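Local coordinates for putative glycosyltransferase (Mannosyltransferase) involved in glycosylating the PBCV-1 major capsid protein (Paramecium bursaria Chlorella virus 1, PDB 2P6W), which probably transfers a sugar from a nucleotide donor such as UDP-glucose, through its manganese-binding N-terminal domain, in glycosylating the major capsid protein of the virus, at residues I8-G13 with W75-D80; R58-I63 with G123-H128. All blocks are in the same frame, centred on the assembly; numbering follows the deposited sequence.

In the fold
Both contacts are buried, and both belong to the GT-A-type domain, where strand 75-79 runs in the central sheet between 8-13 and 124-128. Interaction 1 lies within the sheet: two parallel strands joined by backbone hydrogen bonds, with apolar side chains on both faces. Interaction 2 lies across one face, where helix 59-69 packs on strand 124-128 by a sparse mixture of apolar, charged and water-mediated contacts. They meet at strand 75-79, whose W78 N and F76 O probably bond to K125 O and V127 N. Toward the active-site end of the strands the chemistry turns polar in both, and D80 of interaction 1 forms a salt bridge with R59 of interaction 2.

Interaction 1: residues I8-G13 with W75-D80; sequences ITILSG and WFLWLD. With MN (manganese (II) ion), chain B.
W75 starts the pairing of two parallel strands in a GT-A-type sheet: its O takes the N-H of T9, while its CB lies beside I8 and the indole leads off toward H128 and H108. On the opposite face, F76 sets CB 3.9 Å from L11 CD2, which also reaches the ring edge. L77 bonds through its N to T9 O and its O to L11 N (2.8 Å); its CD2 lies alongside I10 CG1, 4.1 Å away, both branched chains pointing the same way. W78 crosses L11 at about a right angle, with L11 CD1 at the indole edge, 3.6 Å from CE3. L79 gives its N-H to L11 O, packs CD1 on I10 CG2 and accepts the S12 hydroxyl on its O (OG to O 2.6 Å); OG, anti to the backbone N (chi1 -170°), gives serine a short reach to this carbonyl. D80 OD1 takes W78 NE1-H in the indole plane (2.9 Å, 167°) on its anti lone pair. With R59's salt bridge to the same oxygen, this bond helps fix the carboxylate, while OD2 binds manganese (2.1 Å) beside D82 and H195. The pairing thus brings D80 and UDP-binding G13 to one end of the sheet.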
loop_
_atom_site.group_PDB
_atom_site.type_symbol
_atom_site.label_atom_id
_atom_site.label_comp_id
_atom_site.label_asym_id
_atom_site.label_seq_id
_atom_site.Cartn_x
_atom_site.Cartn_y
_atom_site.Cartn_z
ATOM N N ILE A 8 -13.723 4.267 2.352
ATOM C CA ILE A 8 -12.375 3.749 2.090
ATOM C C ILE A 8 -12.416 2.244 1.871
ATOM O O ILE A 8 -13.088 1.533 2.623
ATOM C CB ILE A 8 -11.451 4.077 3.268
ATOM C CG1 ILE A 8 -11.242 5.588 3.352
ATOM C CG2 ILE A 8 -10.085 3.329 3.161
ATOM C CD1 ILE A 8 -10.706 6.064 4.707
ATOM N N THR A 9 -11.698 1.766 0.847
ATOM C CA THR A 9 -11.509 0.338 0.616
ATOM C C THR A 9 -10.027 0.051 0.743
ATOM O O THR A 9 -9.225 0.614 -0.007
ATOM C CB THR A 9 -11.964 -0.065 -0.801
ATOM O OG1 THR A 9 -13.386 0.091 -0.895
ATOM C CG2 THR A 9 -11.584 -1.518 -1.141
ATOM N N ILE A 10 -9.661 -0.786 1.704
ATOM C CA ILE A 10 -8.277 -1.219 1.809
ATOM C C ILE A 10 -8.143 -2.456 0.956
ATOM O O ILE A 10 -9.012 -3.334 0.995
ATOM C CB ILE A 10 -7.867 -1.502 3.270
ATOM C CG1 ILE A 10 -8.157 -0.257 4.117
ATOM C CG2 ILE A 10 -6.379 -1.948 3.345
ATOM C CD1 ILE A 10 -7.678 -0.313 5.543
ATOM N N LEU A 11 -7.061 -2.515 0.191
ATOM C CA LEU A 11 -6.805 -3.684 -0.652
ATOM C C LEU A 11 -5.383 -4.177 -0.480
ATOM O O LEU A 11 -4.456 -3.410 -0.206
ATOM C CB LEU A 11 -7.107 -3.417 -2.135
ATOM C CG LEU A 11 -6.313 -2.291 -2.796
ATOM C CD1 LEU A 11 -5.970 -2.642 -4.232
ATOM C CD2 LEU A 11 -7.096 -0.998 -2.761
ATOM N N SER A 12 -5.230 -5.487 -0.666
ATOM C CA SER A 12 -3.925 -6.122 -0.614
ATOM C C SER A 12 -4.053 -7.450 -1.314
ATOM O O SER A 12 -5.072 -7.715 -1.985
ATOM C CB SER A 12 -3.485 -6.325 0.841
ATOM O OG SER A 12 -2.118 -6.733 0.935
ATOM N N GLY A 13 -3.046 -8.298 -1.150
ATOM C CA GLY A 13 -3.117 -9.641 -1.723
ATOM C C GLY A 13 -1.837 -10.370 -1.457
ATOM O O GLY A 13 -0.820 -9.744 -1.143
ATOM N N TRP A 75 -11.809 6.491 -1.623
ATOM C CA TRP A 75 -10.361 6.292 -1.483
ATOM C C TRP A 75 -9.994 4.823 -1.437
ATOM O O TRP A 75 -10.546 4.072 -0.621
ATOM C CB TRP A 75 -9.831 6.940 -0.205
ATOM C CG TRP A 75 -9.701 8.425 -0.333
ATOM C CD1 TRP A 75 -10.568 9.369 0.138
ATOM C CD2 TRP A 75 -8.655 9.136 -0.995
ATOM N NE1 TRP A 75 -10.128 10.622 -0.199
ATOM C CE2 TRP A 75 -8.951 10.513 -0.887
ATOM C CE3 TRP A 75 -7.498 8.750 -1.670
ATOM C CZ2 TRP A 75 -8.124 11.502 -1.424
ATOM C CZ3 TRP A 75 -6.675 9.752 -2.213
ATOM C CH2 TRP A 75 -6.999 11.096 -2.084
ATOM N N PHE A 76 -9.063 4.429 -2.303
ATOM C CA PHE A 76 -8.489 3.080 -2.288
ATOM C C PHE A 76 -7.170 3.167 -1.560
ATOM O O PHE A 76 -6.405 4.105 -1.772
ATOM C CB PHE A 76 -8.250 2.572 -3.710
ATOM C CG PHE A 76 -9.525 2.349 -4.469
ATOM C CD1 PHE A 76 -10.195 1.129 -4.388
ATOM C CD2 PHE A 76 -10.065 3.374 -5.244
ATOM C CE1 PHE A 76 -11.382 0.931 -5.071
ATOM C CE2 PHE A 76 -11.269 3.177 -5.938
ATOM C CZ PHE A 76 -11.926 1.949 -5.841
ATOM N N LEU A 77 -6.914 2.205 -0.682
ATOM C CA LEU A 77 -5.665 2.197 0.070
ATOM C C LEU A 77 -4.983 0.856 -0.184
ATOM O O LEU A 77 -5.459 -0.175 0.283
ATOM C CB LEU A 77 -5.947 2.401 1.571
ATOM C CG LEU A 77 -4.747 2.225 2.504
ATOM C CD1 LEU A 77 -3.591 3.146 2.090
ATOM C CD2 LEU A 77 -5.138 2.483 3.946
ATOM N N TRP A 78 -3.882 0.872 -0.935
ATOM C CA TRP A 78 -3.076 -0.334 -1.139
ATOM C C TRP A 78 -2.131 -0.528 0.045
ATOM O O TRP A 78 -1.436 0.420 0.408
ATOM C CB TRP A 78 -2.211 -0.212 -2.413
ATOM C CG TRP A 78 -1.203 -1.310 -2.447
ATOM C CD1 TRP A 78 0.104 -1.254 -2.041
ATOM C CD2 TRP A 78 -1.446 -2.675 -2.816
ATOM N NE1 TRP A 78 0.689 -2.497 -2.148
ATOM C CE2 TRP A 78 -0.238 -3.383 -2.632
ATOM C CE3 TRP A 78 -2.569 -3.369 -3.293
ATOM C CZ2 TRP A 78 -0.122 -4.756 -2.896
ATOM C CZ3 TRP A 78 -2.449 -4.739 -3.573
ATOM C CH2 TRP A 78 -1.235 -5.416 -3.363
ATOM N N LEU A 79 -2.099 -1.737 0.614
ATOM C CA LEU A 79 -1.080 -2.127 1.598
ATOM C C LEU A 79 -0.362 -3.377 1.121
ATOM O O LEU A 79 -1.019 -4.385 0.785
ATOM C CB LEU A 79 -1.735 -2.468 2.945
ATOM C CG LEU A 79 -2.573 -1.384 3.609
ATOM C CD1 LEU A 79 -3.128 -1.918 4.927
ATOM C CD2 LEU A 79 -1.824 -0.070 3.811
ATOM N N ASP A 80 0.973 -3.339 1.098
ATOM C CA ASP A 80 1.763 -4.557 0.823
ATOM C C ASP A 80 1.348 -5.636 1.815
ATOM O O ASP A 80 0.931 -5.326 2.937
ATOM C CB ASP A 80 3.261 -4.317 1.041
ATOM C CG ASP A 80 3.924 -3.563 -0.097
ATOM O OD1 ASP A 80 3.237 -3.199 -1.075
ATOM O OD2 ASP A 80 5.152 -3.337 0.006
HETATM MN MN MN B . 6.753 -3.963 1.300
#

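Interaction 2: residues R58-I63 with G123-H128; sequences RRSWII and GVKFVH
I63 and V127 make the apolar half of this contact, in which helix 59-69 lies over one face of the central sheet of a GT-A-type fold. I63 holds CG1 anti to its backbone N (chi1 -160°), which carries CD1 across to V127 CB at 3.7 Å; the two branched chains cross obliquely and meet through methyl and methine carbons, with helix 132-140 alongside. K125, two residues earlier on the same face, reaches the helix with a long chain. Its CB starts toward the helix; CG, CD and CE then pass V127 CG2 at 4.0, 4.2 and 3.8 Å. A bend at chi3 (71°) turns NZ toward the first turn of the helix. NZ ends 3.9 Å from S60 OG, which is hydrogen-bonded to E135, and makes salt bridges to E135 and E153, two carboxylates that probably balance its charge in this buried place. R59, which binds UDP-glucose, is steered elsewhere: NE bonds to H56 O and NH1 pairs with D80, a manganese ligand, while G123 N lies at the guanidinium edge. One water completes the path from strand to helix, accepting from K125 NZ at 3.0 Å and donating weakly to R59 O at 3.1 Å.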
loop_
_atom_site.group_PDB
_atom_site.type_symbol
_atom_site.label_atom_id
_atom_site.label_comp_id
_atom_site.label_asym_id
_atom_site.label_seq_id
_atom_site.Cartn_x
_atom_site.Cartn_y
_atom_site.Cartn_z
ATOM N N ARG A 58 1.659 -5.572 -9.850
ATOM C CA ARG A 58 0.343 -6.206 -9.702
ATOM C C ARG A 58 -0.663 -5.394 -8.871
ATOM O O ARG A 58 -1.869 -5.479 -9.120
ATOM C CB ARG A 58 0.447 -7.641 -9.173
ATOM C CG ARG A 58 -0.812 -8.445 -9.481
ATOM C CD ARG A 58 -0.622 -9.928 -9.296
ATOM N NE ARG A 58 -1.663 -10.675 -10.013
ATOM C CZ ARG A 58 -2.503 -11.540 -9.448
ATOM N NH1 ARG A 58 -2.424 -11.810 -8.159
ATOM N NH2 ARG A 58 -3.407 -12.159 -10.195
ATOM N N ARG A 59 -0.186 -4.598 -7.911
ATOM C CA ARG A 59 -1.073 -3.726 -7.124
ATOM C C ARG A 59 -1.963 -2.820 -8.008
ATOM O O ARG A 59 -3.104 -2.519 -7.650
ATOM C CB ARG A 59 -0.257 -2.881 -6.162
ATOM C CG ARG A 59 0.671 -1.920 -6.840
ATOM C CD ARG A 59 1.707 -1.392 -5.837
ATOM N NE ARG A 59 2.692 -2.436 -5.585
ATOM C CZ ARG A 59 3.544 -2.437 -4.568
ATOM N NH1 ARG A 59 3.530 -1.444 -3.691
ATOM N NH2 ARG A 59 4.402 -3.445 -4.425
ATOM N N SER A 60 -1.438 -2.394 -9.158
ATOM C CA SER A 60 -2.181 -1.503 -10.054
ATOM C C SER A 60 -3.197 -2.259 -10.916
ATOM O O SER A 60 -4.037 -1.649 -11.599
ATOM C CB SER A 60 -1.219 -0.692 -10.927
ATOM O OG SER A 60 -0.405 0.135 -10.117
ATOM N N TRP A 61 -3.097 -3.590 -10.901
ATOM C CA TRP A 61 -4.119 -4.454 -11.481
ATOM C C TRP A 61 -5.169 -4.799 -10.417
ATOM O O TRP A 61 -6.379 -4.760 -10.692
ATOM C CB TRP A 61 -3.469 -5.716 -12.055
ATOM C CG TRP A 61 -4.425 -6.694 -12.691
ATOM C CD1 TRP A 61 -4.876 -6.682 -13.971
ATOM C CD2 TRP A 61 -5.016 -7.835 -12.060
ATOM N NE1 TRP A 61 -5.731 -7.744 -14.185
ATOM C CE2 TRP A 61 -5.841 -8.458 -13.021
ATOM C CE3 TRP A 61 -4.969 -8.368 -10.758
ATOM C CZ2 TRP A 61 -6.583 -9.609 -12.738
ATOM C CZ3 TRP A 61 -5.699 -9.521 -10.485
ATOM C CH2 TRP A 61 -6.505 -10.120 -11.472
ATOM N N ILE A 62 -4.705 -5.120 -9.207
ATOM C CA ILE A 62 -5.607 -5.469 -8.084
ATOM C C ILE A 62 -6.562 -4.321 -7.728
ATOM O O ILE A 62 -7.717 -4.552 -7.339
ATOM C CB ILE A 62 -4.826 -5.961 -6.838
ATOM C CG1 ILE A 62 -4.011 -7.209 -7.180
ATOM C CG2 ILE A 62 -5.764 -6.225 -5.613
ATOM C CD1 ILE A 62 -2.987 -7.536 -6.117
ATOM N N ILE A 63 -6.114 -3.072 -7.871
ATOM C CA ILE A 63 -7.022 -1.954 -7.623
ATOM C C ILE A 63 -8.318 -2.001 -8.471
ATOM O O ILE A 63 -9.387 -1.645 -7.962
ATOM C CB ILE A 63 -6.291 -0.587 -7.685
ATOM C CG1 ILE A 63 -7.116 0.484 -6.961
ATOM C CG2 ILE A 63 -5.911 -0.225 -9.127
ATOM C CD1 ILE A 63 -6.393 1.804 -6.817
ATOM N N GLY A 123 4.618 1.010 -0.565
ATOM C CA GLY A 123 4.097 -0.122 0.210
ATOM C C GLY A 123 2.771 0.234 0.878
ATOM O O GLY A 123 1.982 -0.646 1.241
ATOM N N VAL A 124 2.548 1.538 1.054
ATOM C CA VAL A 124 1.267 2.112 1.506
ATOM C C VAL A 124 0.970 3.269 0.554
ATOM O O VAL A 124 1.804 4.167 0.413
ATOM C CB VAL A 124 1.364 2.678 2.945
ATOM C CG1 VAL A 124 0.025 3.254 3.361
ATOM C CG2 VAL A 124 1.771 1.560 3.928
ATOM N N LYS A 125 -0.192 3.235 -0.102
ATOM C CA LYS A 125 -0.485 4.198 -1.172
ATOM C C LYS A 125 -1.985 4.420 -1.240
ATOM O O LYS A 125 -2.753 3.463 -1.423
ATOM C CB LYS A 125 0.013 3.658 -2.527
ATOM C CG LYS A 125 -0.276 4.553 -3.719
ATOM C CD LYS A 125 0.233 3.943 -5.041
ATOM C CE LYS A 125 -0.603 2.738 -5.487
ATOM N NZ LYS A 125 -0.319 2.410 -6.958
ATOM N N PHE A 126 -2.395 5.680 -1.075
ATOM C CA PHE A 126 -3.795 6.089 -1.187
ATOM C C PHE A 126 -4.047 6.574 -2.594
ATOM O O PHE A 126 -3.322 7.433 -3.088
ATOM C CB PHE A 126 -4.094 7.271 -0.257
ATOM C CG PHE A 126 -4.139 6.924 1.207
ATOM C CD1 PHE A 126 -5.357 6.740 1.842
ATOM C CD2 PHE A 126 -2.964 6.847 1.968
ATOM C CE1 PHE A 126 -5.422 6.449 3.220
ATOM C CE2 PHE A 126 -3.024 6.551 3.353
ATOM C CZ PHE A 126 -4.253 6.367 3.965
ATOM N N VAL A 127 -5.097 6.038 -3.215
ATOM C CA VAL A 127 -5.463 6.369 -4.591
ATOM C C VAL A 127 -6.943 6.763 -4.630
ATOM O O VAL A 127 -7.808 5.953 -4.289
ATOM C CB VAL A 127 -5.293 5.135 -5.520
ATOM C CG1 VAL A 127 -5.525 5.536 -6.978
ATOM C CG2 VAL A 127 -3.917 4.515 -5.358
ATOM N N HIS A 128 -7.239 7.989 -5.068
ATOM C CA HIS A 128 -8.615 8.459 -5.153
ATOM C C HIS A 128 -9.317 7.726 -6.290
ATOM O O HIS A 128 -8.672 7.350 -7.282
ATOM C CB HIS A 128 -8.634 9.951 -5.455
ATOM C CG HIS A 128 -9.982 10.578 -5.297
ATOM N ND1 HIS A 128 -10.861 10.721 -6.352
ATOM C CD2 HIS A 128 -10.609 11.094 -4.215
ATOM C CE1 HIS A 128 -11.970 11.293 -5.925
ATOM N NE2 HIS A 128 -11.846 11.534 -4.632
HETATM O O HOH W 1 -2.486 0.364 -6.796
#